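PDB 4N6F: putative thiosugar synthase from Amycolatopsis orientalis, which probably forms a 2-thiosugar phosphate from a sugar phosphate, with sulphur from a sulphur-carrier protein, on a TIM barrel of the thiazole synthase (ThiG) family. Local coordinates for residues 97-100 / 101-105. Residues are numbered along the deposited sequence; the frame is centred on the assembly and turned at random.
Sequences ARIL and RDSLG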
loop_
_atom_site.group_PDB
_atom_site.type_symbol
_atom_site.label_atom_id
_atom_site.label_comp_id
_atom_site.label_asym_id
_atom_site.label_seq_id
_atom_site.Cartn_x
_atom_site.Cartn_y
_atom_site.Cartn_z
ATOM N N ALA A 97 19.618 -22.176 19.642
ATOM C CA ALA A 97 19.398 -21.003 20.482
ATOM C C ALA A 97 20.383 -20.916 21.639
ATOM O O ALA A 97 20.880 -19.831 21.946
ATOM C CB ALA A 97 17.972 -21.009 21.014
ATOM N N ARG A 98 20.642 -22.046 22.300
ATOM C CA ARG A 98 21.607 -22.078 23.412
ATOM C C ARG A 98 23.034 -21.779 22.953
ATOM O O ARG A 98 23.766 -21.064 23.638
ATOM C CB ARG A 98 21.585 -23.420 24.162
ATOM C CG ARG A 98 20.585 -23.499 25.309
ATOM C CD ARG A 98 19.449 -24.465 25.014
ATOM N NE ARG A 98 18.561 -24.633 26.163
ATOM C CZ ARG A 98 17.721 -25.654 26.340
ATOM N NH1 ARG A 98 17.643 -26.637 25.450
ATOM N NH2 ARG A 98 16.954 -25.697 27.427
ATOM N N ILE A 99 23.428 -22.329 21.805
ATOM C CA ILE A 99 24.759 -22.054 21.242
ATOM C C ILE A 99 24.880 -20.583 20.858
ATOM O O ILE A 99 25.875 -19.935 21.181
ATOM C CB ILE A 99 25.092 -22.966 20.029
ATOM C CG1 ILE A 99 25.700 -24.296 20.508
ATOM C CG2 ILE A 99 26.087 -22.291 19.085
ATOM C CD1 ILE A 99 24.710 -25.294 21.076
ATOM N N LEU A 100 23.864 -20.071 20.170
ATOM C CA LEU A 100 23.796 -18.659 19.803
ATOM C C LEU A 100 24.084 -17.729 20.985
ATOM O O LEU A 100 24.846 -16.771 20.863
ATOM C CB LEU A 100 22.410 -18.343 19.244
ATOM C CG LEU A 100 22.054 -16.856 19.150
ATOM C CD1 LEU A 100 22.807 -16.218 17.991
ATOM C CD2 LEU A 100 20.552 -16.671 19.009
ATOM N N ARG A 101 23.443 -18.005 22.116
ATOM C CA ARG A 101 23.607 -17.200 23.323
ATOM C C ARG A 101 25.010 -17.356 23.908
ATOM O O ARG A 101 25.665 -16.371 24.222
ATOM C CB ARG A 101 22.555 -17.600 24.366
ATOM C CG ARG A 101 22.640 -16.854 25.693
ATOM C CD ARG A 101 21.699 -17.472 26.715
ATOM N NE ARG A 101 22.023 -18.886 26.942
ATOM C CZ ARG A 101 21.142 -19.847 27.233
ATOM N NH1 ARG A 101 19.842 -19.581 27.345
ATOM N NH2 ARG A 101 21.566 -21.096 27.408
ATOM N N ASP A 102 25.460 -18.599 24.047
ATOM C CA ASP A 102 26.766 -18.893 24.652
ATOM C C ASP A 102 27.936 -18.434 23.776
ATOM O O ASP A 102 28.901 -17.873 24.282
ATOM C CB ASP A 102 26.892 -20.394 24.951
ATOM C CG ASP A 102 25.835 -20.892 25.931
ATOM O OD1 ASP A 102 25.334 -20.086 26.747
ATOM O OD2 ASP A 102 25.504 -22.095 25.882
ATOM N N SER A 103 27.839 -18.660 22.469
ATOM C CA SER A 103 28.916 -18.312 21.541
ATOM C C SER A 103 28.973 -16.818 21.205
ATOM O O SER A 103 30.059 -16.258 21.074
ATOM C CB SER A 103 28.806 -19.135 20.248
ATOM O OG SER A 103 27.691 -18.735 19.467
ATOM N N LEU A 104 27.811 -16.172 21.070
ATOM C CA LEU A 104 27.756 -14.764 20.652
ATOM C C LEU A 104 27.260 -13.779 21.701
ATOM O O LEU A 104 27.362 -12.571 21.493
ATOM C CB LEU A 104 26.856 -14.615 19.427
ATOM C CG LEU A 104 27.264 -15.314 18.138
ATOM C CD1 LEU A 104 26.245 -14.975 17.058
ATOM C CD2 LEU A 104 28.668 -14.899 17.720
ATOM N N GLY A 105 26.685 -14.271 22.796
ATOM C CA GLY A 105 26.038 -13.383 23.767
ATOM C C GLY A 105 24.811 -12.668 23.212
ATOM O O GLY A 105 24.466 -11.584 23.668
#
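The carbonyl oxygen of Ile99 takes two donors from Ser103. Ser103 N reaches Ile99 O at 2.7 Å, nearly in line with the C=O bond, and Ser103 OG bonds to the same Ile99 O at 2.8 Å from above the carbonyl plane. The serine manages this because chi1 (70°) sets its OG between its own backbone N and carbonyl carbon, turned back toward the preceding turn; the hydroxyl donates its proton to a carbonyl of its own helix. One residue on, Leu104 N makes the next helical hydrogen bond to Leu100 O (3.0 Å), a less straight one. Gly105 then leaves the helix with positive phi, its N still bonded to Arg101 O at 2.7 Å.

On the flank, Arg98 and Arg101 run side by side, guanidinium planes 62° apart. Arg101 bends at chi3 (59°), which folds its head back along the helix until NH2 lies against the Arg98 CG methylene, a van der Waals contact of 3.3 Å, with Arg98 CA over one face of the Arg101 guanidinium. Asp102 OD1 meets the edge of that guanidinium in plane, a long salt bridge of 3.5 Å to Arg101 NE. Both arginines also pair with Glu135, and Arg98 with Glu131 as well, so the two nearby positive charges are probably offset in part by these carboxylates.

Leu100 and Leu104 touch through their CD1 atoms at 3.8 Å on the inward side. This is the C-terminal end of helix 90-104 in the beta-alpha-beta unit between strands 79-83 and 108-111 of the barrel: Ala97 and Leu100 pack on Leu109 of strand 108-111, Leu104 meets Val55, and the arginines tie the helix to the end of helix 122-134.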